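Local coordinates for protein lipase (Photobacterium sp. M37, PDB 2ORY) that hydrolyses the ester bonds of triacylglycerols as a cold-adapted bacterial lipase of the alpha/beta-hydrolase fold, at residues L8-S13 and I204-P209; Y14-G19 and V86-G91; P58-M63 and D70-V75; T92-I97 and Q311-Y316. All blocks are in the same frame, centred on the assembly; numbering follows the deposited sequence.

Overall arrangement
Helix 5-15 opens the chain, and its segment 8-13 meets the end of strand 199-206 at residues 204-209, so contact 1 closes a loop of 190 residues. Just downstream, residues 14-19 reach strand 84-90 in contact 2, a shorter loop lying wholly within the first. Within both sits contact 3, the local pairing of strands 52-63 and 66-78 at one side of the sheet. Contact 4 joins the loop after strand 84-90 to helix 304-319; its segments alternate with those of contact 1, so these two cross, whereas contacts 2 and 3 close before it opens. Together they tie the N-terminal helix, the five-stranded sheet and the helix bearing His312.

Contact 1. Residues L8-S13 and I204-P209; sequences LMLAFS and IPFAGP
Leu10 lays its CD1 methyl over one face of the Phe206 ring, a CH-pi contact with CD1 3.8 Å from the ring centroid and 17° off the normal. The methyl is displaced toward the rim, its closest ring atom being Phe206 CE2. A leucine CG anti to the backbone N (chi1 179°) carries CD1 over the ring. The two side chains cross at about a right angle. Phe206 CZ also rests against the helix backbone, 3.7 Å from Leu10 N. Ser13 OG approaches the same ring obliquely, 3.8 Å from Phe206 CD1. Ser13 OG donates to Met9 O one turn earlier at 3.1 Å and is also hydrogen-bonded to Thr171 OG1 on strand 166-173. Met9 O thus takes two donors, Ser13 N and Ser13 OG, which reach it from opposite faces of its carbonyl plane. At the start of the strand segment the packing is purely apolar, with Met9 CG 3.8 Å from Ile204 CD1. The Met9 chain, bent at chi2 and chi3, crosses the isoleucine roughly at right angles. Tyr316 of helix 304-319 touches both Leu10 and Phe206, adding a third element to this buried layer. The helix axis passes 9.1 Å from that of strand segment 204-206, at 57° to its direction. Such packing of a helix against the parallel part of a central sheet is typical of the alpha/beta-hydrolase fold, here at strand 199-206, the sheet neighbour of the strand leading into the probable nucleophile elbow around Ser174.

Contact 2. Residues Y14-G19 and V86-G91; sequences YMSYYG and VIAIRG
Arg90 and Tyr17 meet through van der Waals contact, the aliphatic part of the arginine running obliquely past the CD2-CE2 bond of the ring. Arg90 CG comes 3.4 Å from Tyr17 CE2. Ser16 CB packs on Arg90 CB in the same way, at 3.8 Å. The serine hydroxyl makes a separate contact, Ser16 OG resting 3.7 Å from the Ala88 CB methyl. That hydroxyl is hydrogen-bonded to the carbonyl of Phe12, one turn earlier.

At the arginine head the polar geometry is less certain. The bend at chi3 (85°) turns the guanidinium back toward the 16-19 backbone, where Tyr18 O lies at its edge, in its plane, 3.3 Å from Arg90 NH1. A water links the segments elsewhere: it is hydrogen-bonded to Tyr17 OH at 2.9 Å and accepts from Gly91 N at 2.6 Å. Tyr17 OH is also hydrogen-bonded to His173 ND1, and the Tyr17 side chain touches Ser174, placing this tyrosine beside the probable nucleophile elbow.

Met15 to Tyr18 form a type I beta turn. Strand 84-90 lies in the sheet between strands 66-78 and 166-173; Met72 of strand 66-78 and Ile33 of helix 30-43 pack on Arg90, while Ile331 and Phe332 of helix 328-332 lie against Tyr17.

Contact 3. Residues P58-M63 and D70-V75; sequences PAVYTM and DAMMYV
A beta hairpin made by strands 52-63 and 66-78 brings Pro58-Met63 alongside Asp70-Val75, nearly antiparallel at 173°. Two hydrogen-bonded pairs hold the ladder. In the first, Ala59 N donates to Met73 O at 3.0 Å, and Met73 N returns a bond to Ala59 O. In the second, Tyr61 N reaches Ala71 O at 2.8 Å, and Ala71 N reaches Tyr61 O. Val60 and Met72, the non-hydrogen-bonded pair between them, come to 4.5 Å from CA to CA. Met72 CA also offers its hydrogen to Ala59 O, 3.4 Å away.

The hairpin supplies the outermost strand of the five-stranded sheet and its neighbour, which in turn bonds to strand 84-90. On the face carrying Val60 and Met72, Val60 CG2 lies 3.9 Å from Met72 CG. Met72 starts with CG anti to the backbone N (chi1 -172°) and then bends at chi2 and chi3, bringing its SD to 3.7 Å from Pro58 CB. Helix 30-43 covers this apolar patch, with Ile33 on Pro58 and Met37 on both Met72 and Tyr74. Tyr74, whose CB packs near Pro58, carries its hydroxyl to helix 5-15, where OH is hydrogen-bonded to Phe12 O. On the other face Tyr61 CB meets Ala71 CB at 4.2 Å, and Leu139 packs against Ala59 and Tyr61.

Contact 4. Residues T92-I97 and Q311-Y316; sequences TNPVSI and QHVVGY
Pro94 meets the His312 imidazole with two different groups. Its carbonyl O lies at the ring edge, near the plane, 3.4 Å from His312 CD2, and its CB stands 3.7 Å from the same carbon. Ile97 crosses the histidine at a slant, its CD1 methyl 3.7 Å from His312 CB and neither over the face nor at the edge of the ring. Through CG anti to the backbone N (chi1 -172°), the histidine reaches from helix 304-319 toward the loop, where Pro94 meets its CD2 corner and Ile97 meets its CB. Next along the helix, Val313 turns one methyl to the loop: its CG2 is 4.0 Å from Pro94 CG and equally far from Val95 CG1, the valine crossing the proline at about a right angle. Pro94 and Ile97 pack against the histidine, while both its nitrogens are bonded beyond the contact, ND1 to Asp236 OD2 and NE2 to Ser174 OG. Pro94 also touches Ser174, so this loop lines the same site. Ser174, His312 and Asp236 have the relay geometry of a Ser-His-Asp catalytic triad, consistent with the active site of a class 3 lipase.

Contact 1. Residues L8-S13 and I204-P209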
loop_
_atom_site.group_PDB
_atom_site.type_symbol
_atom_site.label_atom_id
_atom_site.label_comp_id
_atom_site.label_asym_id
_atom_site.label_seq_id
_atom_site.Cartn_x
_atom_site.Cartn_y
_atom_site.Cartn_z
ATOM N N LEU A 8 0.026 14.559 -0.510
ATOM C CA LEU A 8 1.460 14.414 -0.374
ATOM C C LEU A 8 1.831 12.957 -0.282
ATOM O O LEU A 8 2.732 12.508 -0.974
ATOM C CB LEU A 8 1.966 15.156 0.857
ATOM C CG LEU A 8 3.474 15.086 1.082
ATOM C CD1 LEU A 8 4.202 15.729 -0.091
ATOM C CD2 LEU A 8 3.816 15.812 2.373
ATOM N N MET A 9 1.142 12.217 0.577
ATOM C CA MET A 9 1.399 10.791 0.736
ATOM C C MET A 9 1.101 9.997 -0.555
ATOM O O MET A 9 1.684 8.941 -0.786
ATOM C CB MET A 9 0.571 10.240 1.901
ATOM C CG MET A 9 0.894 10.850 3.269
ATOM S SD MET A 9 2.644 10.900 3.724
ATOM C CE MET A 9 2.920 9.311 4.160
ATOM N N LEU A 10 0.181 10.489 -1.380
ATOM C CA LEU A 10 -0.132 9.823 -2.648
ATOM C C LEU A 10 1.115 9.929 -3.512
ATOM O O LEU A 10 1.479 8.994 -4.220
ATOM C CB LEU A 10 -1.289 10.523 -3.369
ATOM C CG LEU A 10 -1.655 9.875 -4.712
ATOM C CD1 LEU A 10 -2.262 8.494 -4.424
ATOM C CD2 LEU A 10 -2.638 10.739 -5.493
ATOM N N ALA A 11 1.762 11.092 -3.443
ATOM C CA ALA A 11 2.983 11.351 -4.191
ATOM C C ALA A 11 4.109 10.413 -3.764
ATOM O O ALA A 11 4.871 9.924 -4.593
ATOM C CB ALA A 11 3.413 12.818 -4.000
ATOM N N PHE A 12 4.230 10.176 -2.464
ATOM C CA PHE A 12 5.272 9.286 -1.969
ATOM C C PHE A 12 4.937 7.843 -2.305
ATOM O O PHE A 12 5.823 7.049 -2.605
ATOM C CB PHE A 12 5.425 9.420 -0.455
ATOM C CG PHE A 12 6.142 10.666 -0.028
ATOM C CD1 PHE A 12 5.504 11.614 0.776
ATOM C CD2 PHE A 12 7.468 10.874 -0.398
ATOM C CE1 PHE A 12 6.180 12.747 1.206
ATOM C CE2 PHE A 12 8.151 12.004 0.024
ATOM C CZ PHE A 12 7.507 12.944 0.832
ATOM N N SER A 13 3.653 7.510 -2.250
ATOM C CA SER A 13 3.227 6.158 -2.555
ATOM C C SER A 13 3.527 5.848 -4.011
ATOM O O SER A 13 3.955 4.739 -4.335
ATOM C CB SER A 13 1.731 5.981 -2.292
ATOM O OG SER A 13 1.462 5.894 -0.901
ATOM N N ILE A 204 -1.687 6.567 5.984
ATOM C CA ILE A 204 -2.613 6.894 4.912
ATOM C C ILE A 204 -2.404 5.862 3.809
ATOM O O ILE A 204 -1.602 6.051 2.898
ATOM C CB ILE A 204 -2.376 8.333 4.363
ATOM C CG1 ILE A 204 -2.647 9.346 5.473
ATOM C CG2 ILE A 204 -3.358 8.645 3.222
ATOM C CD1 ILE A 204 -2.482 10.806 5.037
ATOM N N PRO A 205 -3.110 4.733 3.899
ATOM C CA PRO A 205 -3.007 3.653 2.909
ATOM C C PRO A 205 -4.018 3.795 1.783
ATOM O O PRO A 205 -5.206 3.971 2.039
ATOM C CB PRO A 205 -3.272 2.411 3.741
ATOM C CG PRO A 205 -4.336 2.909 4.693
ATOM C CD PRO A 205 -3.889 4.303 5.076
ATOM N N PHE A 206 -3.542 3.703 0.544
ATOM C CA PHE A 206 -4.400 3.813 -0.633
ATOM C C PHE A 206 -4.684 2.468 -1.289
ATOM O O PHE A 206 -3.839 1.572 -1.281
ATOM C CB PHE A 206 -3.751 4.692 -1.718
ATOM C CG PHE A 206 -3.465 6.110 -1.293
ATOM C CD1 PHE A 206 -2.322 6.420 -0.551
ATOM C CD2 PHE A 206 -4.350 7.134 -1.613
ATOM C CE1 PHE A 206 -2.068 7.725 -0.128
ATOM C CE2 PHE A 206 -4.104 8.448 -1.191
ATOM C CZ PHE A 206 -2.962 8.738 -0.448
ATOM N N ALA A 207 -5.889 2.334 -1.836
ATOM C CA ALA A 207 -6.270 1.173 -2.630
ATOM C C ALA A 207 -5.865 -0.204 -2.122
ATOM O O ALA A 207 -5.536 -1.096 -2.914
ATOM C CB ALA A 207 -5.700 1.374 -4.028
ATOM N N GLY A 208 -5.908 -0.397 -0.818
ATOM C CA GLY A 208 -5.484 -1.673 -0.289
ATOM C C GLY A 208 -6.561 -2.692 -0.027
ATOM O O GLY A 208 -7.704 -2.340 0.311
ATOM N N PRO A 209 -6.240 -3.981 -0.222
ATOM C CA PRO A 209 -7.225 -5.032 0.030
ATOM C C PRO A 209 -7.186 -5.277 1.547
ATOM O O PRO A 209 -6.354 -4.688 2.236
ATOM C CB PRO A 209 -6.677 -6.211 -0.755
ATOM C CG PRO A 209 -5.170 -6.038 -0.614
ATOM C CD PRO A 209 -4.997 -4.527 -0.802
#

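Contact 2. Residues Y14-G19 and V86-G91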
loop_
_atom_site.group_PDB
_atom_site.type_symbol
_atom_site.label_atom_id
_atom_site.label_comp_id
_atom_site.label_asym_id
_atom_site.label_seq_id
_atom_site.Cartn_x
_atom_site.Cartn_y
_atom_site.Cartn_z
ATOM N N TYR A 14 3.316 6.827 -4.887
ATOM C CA TYR A 14 3.563 6.612 -6.316
ATOM C C TYR A 14 5.024 6.675 -6.728
ATOM O O TYR A 14 5.437 5.991 -7.672
ATOM C CB TYR A 14 2.720 7.564 -7.170
ATOM C CG TYR A 14 1.333 6.995 -7.441
ATOM C CD1 TYR A 14 0.491 6.643 -6.382
ATOM C CD2 TYR A 14 0.881 6.766 -8.745
ATOM C CE1 TYR A 14 -0.764 6.073 -6.605
ATOM C CE2 TYR A 14 -0.387 6.195 -8.989
ATOM C CZ TYR A 14 -1.203 5.848 -7.908
ATOM O OH TYR A 14 -2.447 5.275 -8.103
ATOM N N MET A 15 5.811 7.465 -6.009
ATOM C CA MET A 15 7.239 7.564 -6.289
ATOM C C MET A 15 7.875 6.204 -5.980
ATOM O O MET A 15 8.936 5.876 -6.501
ATOM C CB MET A 15 7.874 8.649 -5.412
ATOM C CG MET A 15 9.331 8.970 -5.767
ATOM S SD MET A 15 10.009 10.317 -4.755
ATOM C CE MET A 15 10.449 9.452 -3.289
ATOM N N SER A 16 7.210 5.428 -5.123
ATOM C CA SER A 16 7.665 4.096 -4.738
ATOM C C SER A 16 7.740 3.162 -5.934
ATOM O O SER A 16 8.527 2.214 -5.949
ATOM C CB SER A 16 6.694 3.481 -3.737
ATOM O OG SER A 16 6.493 4.345 -2.648
ATOM N N TYR A 17 6.905 3.430 -6.924
ATOM C CA TYR A 17 6.828 2.598 -8.108
ATOM C C TYR A 17 7.923 2.753 -9.173
ATOM O O TYR A 17 7.925 2.022 -10.165
ATOM C CB TYR A 17 5.441 2.765 -8.748
ATOM C CG TYR A 17 4.347 2.057 -7.966
ATOM C CD1 TYR A 17 3.214 2.742 -7.528
ATOM C CD2 TYR A 17 4.459 0.698 -7.650
ATOM C CE1 TYR A 17 2.219 2.098 -6.793
ATOM C CE2 TYR A 17 3.467 0.043 -6.918
ATOM C CZ TYR A 17 2.353 0.750 -6.494
ATOM O OH TYR A 17 1.372 0.101 -5.782
ATOM N N TYR A 18 8.858 3.676 -8.983
ATOM C CA TYR A 18 9.907 3.832 -9.973
ATOM C C TYR A 18 10.625 2.511 -10.134
ATOM O O TYR A 18 10.928 1.849 -9.149
ATOM C CB TYR A 18 10.897 4.913 -9.557
ATOM C CG TYR A 18 10.554 6.274 -10.110
ATOM C CD1 TYR A 18 10.366 7.362 -9.261
ATOM C CD2 TYR A 18 10.440 6.479 -11.482
ATOM C CE1 TYR A 18 10.079 8.620 -9.761
ATOM C CE2 TYR A 18 10.152 7.736 -11.997
ATOM C CZ TYR A 18 9.976 8.802 -11.130
ATOM O OH TYR A 18 9.710 10.061 -11.619
ATOM N N GLY A 19 10.876 2.122 -11.378
ATOM C CA GLY A 19 11.558 0.866 -11.622
ATOM C C GLY A 19 10.713 -0.383 -11.395
ATOM O O GLY A 19 11.244 -1.453 -11.075
ATOM N N VAL A 86 8.504 9.863 6.765
ATOM C CA VAL A 86 7.512 9.163 5.950
ATOM C C VAL A 86 8.077 7.777 5.618
ATOM O O VAL A 86 9.184 7.676 5.112
ATOM C CB VAL A 86 7.227 9.874 4.592
ATOM C CG1 VAL A 86 6.307 9.012 3.739
ATOM C CG2 VAL A 86 6.579 11.216 4.817
ATOM N N ILE A 87 7.349 6.710 5.938
ATOM C CA ILE A 87 7.786 5.363 5.558
ATOM C C ILE A 87 6.845 4.968 4.392
ATOM O O ILE A 87 5.633 4.865 4.581
ATOM C CB ILE A 87 7.592 4.356 6.693
ATOM C CG1 ILE A 87 8.478 4.705 7.885
ATOM C CG2 ILE A 87 7.860 2.956 6.173
ATOM C CD1 ILE A 87 8.264 3.755 9.069
ATOM N N ALA A 88 7.389 4.779 3.194
ATOM C CA ALA A 88 6.561 4.427 2.038
ATOM C C ALA A 88 6.821 2.970 1.638
ATOM O O ALA A 88 7.962 2.503 1.655
ATOM C CB ALA A 88 6.854 5.377 0.866
ATOM N N ILE A 89 5.752 2.258 1.288
ATOM C CA ILE A 89 5.846 0.846 0.951
ATOM C C ILE A 89 5.223 0.524 -0.397
ATOM O O ILE A 89 4.169 1.045 -0.756
ATOM C CB ILE A 89 5.176 0.003 2.078
ATOM C CG1 ILE A 89 6.028 0.134 3.361
ATOM C CG2 ILE A 89 4.979 -1.467 1.637
ATOM C CD1 ILE A 89 5.372 -0.349 4.627
ATOM N N ARG A 90 5.889 -0.355 -1.134
ATOM C CA ARG A 90 5.448 -0.776 -2.462
ATOM C C ARG A 90 5.441 -2.298 -2.493
ATOM O O ARG A 90 6.239 -2.934 -1.801
ATOM C CB ARG A 90 6.455 -0.268 -3.508
ATOM C CG ARG A 90 6.165 -0.645 -4.943
ATOM C CD ARG A 90 7.370 -0.429 -5.854
ATOM N NE ARG A 90 8.266 -1.576 -5.829
ATOM C CZ ARG A 90 9.400 -1.654 -6.512
ATOM N NH1 ARG A 90 9.785 -0.646 -7.283
ATOM N NH2 ARG A 90 10.161 -2.730 -6.410
ATOM N N GLY A 91 4.534 -2.861 -3.289
ATOM C CA GLY A 91 4.441 -4.297 -3.481
ATOM C C GLY A 91 4.794 -4.538 -4.946
ATOM O O GLY A 91 5.632 -3.830 -5.487
HETATM O O HOH W 1 2.146 -2.190 -4.130
#

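Contact 3. Residues P58-M63 and D70-V75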
loop_
_atom_site.group_PDB
_atom_site.type_symbol
_atom_site.label_atom_id
_atom_site.label_comp_id
_atom_site.label_asym_id
_atom_site.label_seq_id
_atom_site.Cartn_x
_atom_site.Cartn_y
_atom_site.Cartn_z
ATOM N N PRO A 58 16.171 3.021 -0.726
ATOM C CA PRO A 58 15.272 1.865 -0.877
ATOM C C PRO A 58 15.841 0.460 -0.612
ATOM O O PRO A 58 16.928 0.111 -1.082
ATOM C CB PRO A 58 14.749 2.016 -2.309
ATOM C CG PRO A 58 15.865 2.713 -3.023
ATOM C CD PRO A 58 16.354 3.730 -2.005
ATOM N N ALA A 59 15.106 -0.315 0.182
ATOM C CA ALA A 59 15.448 -1.702 0.474
ATOM C C ALA A 59 14.488 -2.487 -0.428
ATOM O O ALA A 59 13.258 -2.358 -0.321
ATOM C CB ALA A 59 15.176 -2.031 1.926
ATOM N N VAL A 60 15.048 -3.298 -1.313
ATOM C CA VAL A 60 14.235 -4.039 -2.268
ATOM C C VAL A 60 14.255 -5.540 -2.058
ATOM O O VAL A 60 15.289 -6.112 -1.731
ATOM C CB VAL A 60 14.711 -3.750 -3.727
ATOM C CG1 VAL A 60 13.796 -4.439 -4.731
ATOM C CG2 VAL A 60 14.752 -2.242 -3.985
ATOM N N TYR A 61 13.093 -6.164 -2.224
ATOM C CA TYR A 61 12.979 -7.607 -2.140
ATOM C C TYR A 61 12.582 -8.037 -3.555
ATOM O O TYR A 61 11.492 -7.708 -4.014
ATOM C CB TYR A 61 11.888 -8.044 -1.165
ATOM C CG TYR A 61 11.803 -9.555 -1.055
ATOM C CD1 TYR A 61 12.691 -10.264 -0.246
ATOM C CD2 TYR A 61 10.884 -10.281 -1.815
ATOM C CE1 TYR A 61 12.672 -11.659 -0.197
ATOM C CE2 TYR A 61 10.851 -11.687 -1.777
ATOM C CZ TYR A 61 11.748 -12.371 -0.965
ATOM O OH TYR A 61 11.722 -13.754 -0.903
ATOM N N THR A 62 13.481 -8.741 -4.244
ATOM C CA THR A 62 13.258 -9.228 -5.612
ATOM C C THR A 62 14.200 -10.395 -5.895
ATOM O O THR A 62 15.379 -10.365 -5.528
ATOM C CB THR A 62 13.521 -8.138 -6.710
ATOM O OG1 THR A 62 14.825 -7.573 -6.537
ATOM C CG2 THR A 62 12.506 -7.046 -6.625
ATOM N N MET A 63 13.661 -11.410 -6.552
ATOM C CA MET A 63 14.389 -12.618 -6.910
ATOM C C MET A 63 14.086 -12.891 -8.376
ATOM O O MET A 63 12.968 -12.654 -8.842
ATOM C CB MET A 63 13.904 -13.796 -6.059
ATOM C CG MET A 63 14.136 -13.620 -4.563
ATOM S SD MET A 63 15.890 -13.367 -4.212
ATOM C CE MET A 63 15.917 -13.196 -2.333
ATOM N N ASP A 70 7.344 -9.217 -5.170
ATOM C CA ASP A 70 8.285 -8.108 -5.131
ATOM C C ASP A 70 7.836 -7.124 -4.061
ATOM O O ASP A 70 6.647 -7.023 -3.763
ATOM C CB ASP A 70 8.333 -7.386 -6.481
ATOM C CG ASP A 70 9.234 -8.082 -7.492
ATOM O OD1 ASP A 70 10.116 -8.858 -7.082
ATOM O OD2 ASP A 70 9.071 -7.832 -8.700
ATOM N N ALA A 71 8.779 -6.405 -3.476
ATOM C CA ALA A 71 8.425 -5.419 -2.456
ATOM C C ALA A 71 9.539 -4.408 -2.305
ATOM O O ALA A 71 10.692 -4.691 -2.643
ATOM C CB ALA A 71 8.168 -6.101 -1.143
ATOM N N MET A 72 9.189 -3.229 -1.798
ATOM C CA MET A 72 10.163 -2.163 -1.591
ATOM C C MET A 72 9.700 -1.213 -0.496
ATOM O O MET A 72 8.511 -0.911 -0.390
ATOM C CB MET A 72 10.379 -1.359 -2.877
ATOM C CG MET A 72 11.542 -0.350 -2.794
ATOM S SD MET A 72 11.146 1.264 -2.002
ATOM C CE MET A 72 10.784 2.234 -3.415
ATOM N N MET A 73 10.642 -0.753 0.324
ATOM C CA MET A 73 10.316 0.190 1.382
ATOM C C MET A 73 11.467 1.168 1.564
ATOM O O MET A 73 12.640 0.794 1.419
ATOM C CB MET A 73 10.034 -0.548 2.703
ATOM C CG MET A 73 9.750 0.368 3.910
ATOM S SD MET A 73 9.113 -0.565 5.276
ATOM C CE MET A 73 10.564 -1.595 5.681
ATOM N N TYR A 74 11.121 2.427 1.820
ATOM C CA TYR A 74 12.112 3.468 2.080
ATOM C C TYR A 74 11.508 4.456 3.077
ATOM O O TYR A 74 10.295 4.425 3.359
ATOM C CB TYR A 74 12.550 4.183 0.782
ATOM C CG TYR A 74 11.485 5.000 0.072
ATOM C CD1 TYR A 74 11.470 6.382 0.161
ATOM C CD2 TYR A 74 10.466 4.382 -0.651
ATOM C CE1 TYR A 74 10.461 7.134 -0.447
ATOM C CE2 TYR A 74 9.446 5.122 -1.258
ATOM C CZ TYR A 74 9.449 6.498 -1.148
ATOM O OH TYR A 74 8.419 7.235 -1.684
ATOM N N VAL A 75 12.370 5.301 3.640
ATOM C CA VAL A 75 11.952 6.319 4.598
ATOM C C VAL A 75 12.464 7.701 4.159
ATOM O O VAL A 75 13.653 7.865 3.892
ATOM C CB VAL A 75 12.505 6.012 6.008
ATOM C CG1 VAL A 75 11.946 7.006 7.006
ATOM C CG2 VAL A 75 12.161 4.583 6.415
#

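Contact 4. Residues T92-I97 and Q311-Y316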
loop_
_atom_site.group_PDB
_atom_site.type_symbol
_atom_site.label_atom_id
_atom_site.label_comp_id
_atom_site.label_asym_id
_atom_site.label_seq_id
_atom_site.Cartn_x
_atom_site.Cartn_y
_atom_site.Cartn_z
ATOM N N THR A 92 4.143 -5.500 -5.598
ATOM C CA THR A 92 4.393 -5.827 -7.008
ATOM C C THR A 92 3.711 -4.838 -7.952
ATOM O O THR A 92 2.867 -4.054 -7.528
ATOM C CB THR A 92 3.830 -7.202 -7.320
ATOM O OG1 THR A 92 4.137 -8.064 -6.233
ATOM C CG2 THR A 92 4.433 -7.783 -8.552
ATOM N N ASN A 93 4.088 -4.876 -9.227
ATOM C CA ASN A 93 3.485 -4.012 -10.233
ATOM C C ASN A 93 1.986 -4.204 -10.073
ATOM O O ASN A 93 1.448 -5.280 -10.361
ATOM C CB ASN A 93 3.910 -4.453 -11.620
ATOM C CG ASN A 93 3.407 -3.531 -12.697
ATOM O OD1 ASN A 93 2.592 -2.637 -12.446
ATOM N ND2 ASN A 93 3.888 -3.744 -13.921
ATOM N N PRO A 94 1.287 -3.141 -9.652
ATOM C CA PRO A 94 -0.158 -3.160 -9.421
ATOM C C PRO A 94 -1.148 -3.317 -10.574
ATOM O O PRO A 94 -2.321 -3.598 -10.312
ATOM C CB PRO A 94 -0.385 -1.857 -8.657
ATOM C CG PRO A 94 0.569 -0.916 -9.357
ATOM C CD PRO A 94 1.825 -1.766 -9.539
ATOM N N VAL A 95 -0.713 -3.163 -11.826
ATOM C CA VAL A 95 -1.671 -3.235 -12.941
ATOM C C VAL A 95 -2.262 -4.603 -13.206
ATOM O O VAL A 95 -3.408 -4.711 -13.633
ATOM C CB VAL A 95 -1.066 -2.714 -14.271
ATOM C CG1 VAL A 95 -0.456 -1.327 -14.059
ATOM C CG2 VAL A 95 -0.010 -3.693 -14.800
ATOM N N SER A 96 -1.484 -5.641 -12.934
ATOM C CA SER A 96 -1.910 -7.013 -13.168
ATOM C C SER A 96 -2.725 -7.578 -12.019
ATOM O O SER A 96 -2.441 -8.667 -11.522
ATOM C CB SER A 96 -0.677 -7.883 -13.395
ATOM O OG SER A 96 0.046 -7.409 -14.510
ATOM N N ILE A 97 -3.771 -6.860 -11.632
ATOM C CA ILE A 97 -4.614 -7.273 -10.519
ATOM C C ILE A 97 -5.055 -8.742 -10.489
ATOM O O ILE A 97 -4.970 -9.394 -9.445
ATOM C CB ILE A 97 -5.884 -6.339 -10.415
ATOM C CG1 ILE A 97 -5.447 -4.893 -10.177
ATOM C CG2 ILE A 97 -6.791 -6.783 -9.271
ATOM C CD1 ILE A 97 -6.539 -3.884 -10.444
ATOM N N GLN A 311 -8.629 2.182 -13.016
ATOM C CA GLN A 311 -9.215 2.647 -11.774
ATOM C C GLN A 311 -8.259 2.511 -10.593
ATOM O O GLN A 311 -8.250 3.361 -9.702
ATOM C CB GLN A 311 -10.510 1.893 -11.480
ATOM C CG GLN A 311 -11.636 2.111 -12.487
ATOM C CD GLN A 311 -12.145 3.546 -12.523
ATOM O OE1 GLN A 311 -12.070 4.269 -11.528
ATOM N NE2 GLN A 311 -12.683 3.958 -13.672
ATOM N N HIS A 312 -7.447 1.454 -10.604
ATOM C CA HIS A 312 -6.504 1.186 -9.517
ATOM C C HIS A 312 -5.278 2.069 -9.524
ATOM O O HIS A 312 -4.806 2.503 -8.467
ATOM C CB HIS A 312 -6.060 -0.270 -9.578
ATOM C CG HIS A 312 -5.240 -0.712 -8.403
ATOM N ND1 HIS A 312 -5.648 -0.525 -7.100
ATOM C CD2 HIS A 312 -4.090 -1.424 -8.338
ATOM C CE1 HIS A 312 -4.788 -1.109 -6.285
ATOM N NE2 HIS A 312 -3.835 -1.663 -7.011
ATOM N N VAL A 313 -4.763 2.341 -10.714
ATOM C CA VAL A 313 -3.546 3.120 -10.833
ATOM C C VAL A 313 -3.768 4.555 -11.242
ATOM O O VAL A 313 -3.238 5.464 -10.605
ATOM C CB VAL A 313 -2.580 2.446 -11.829
ATOM C CG1 VAL A 313 -1.275 3.227 -11.947
ATOM C CG2 VAL A 313 -2.299 1.052 -11.357
ATOM N N VAL A 314 -4.559 4.772 -12.287
ATOM C CA VAL A 314 -4.799 6.136 -12.727
ATOM C C VAL A 314 -5.854 6.836 -11.873
ATOM O O VAL A 314 -5.779 8.039 -11.634
ATOM C CB VAL A 314 -5.241 6.169 -14.212
ATOM C CG1 VAL A 314 -5.306 7.603 -14.700
ATOM C CG2 VAL A 314 -4.267 5.400 -15.054
ATOM N N GLY A 315 -6.817 6.057 -11.396
ATOM C CA GLY A 315 -7.911 6.583 -10.601
ATOM C C GLY A 315 -7.583 7.532 -9.467
ATOM O O GLY A 315 -8.165 8.623 -9.366
ATOM N N TYR A 316 -6.652 7.129 -8.609
ATOM C CA TYR A 316 -6.287 7.945 -7.462
ATOM C C TYR A 316 -5.744 9.331 -7.790
ATOM O O TYR A 316 -6.287 10.330 -7.315
ATOM C CB TYR A 316 -5.337 7.155 -6.546
ATOM C CG TYR A 316 -6.039 5.929 -5.980
ATOM C CD1 TYR A 316 -6.225 4.786 -6.759
ATOM C CD2 TYR A 316 -6.657 5.969 -4.732
ATOM C CE1 TYR A 316 -7.026 3.709 -6.311
ATOM C CE2 TYR A 316 -7.460 4.901 -4.275
ATOM C CZ TYR A 316 -7.641 3.777 -5.073
ATOM O OH TYR A 316 -8.450 2.744 -4.641
#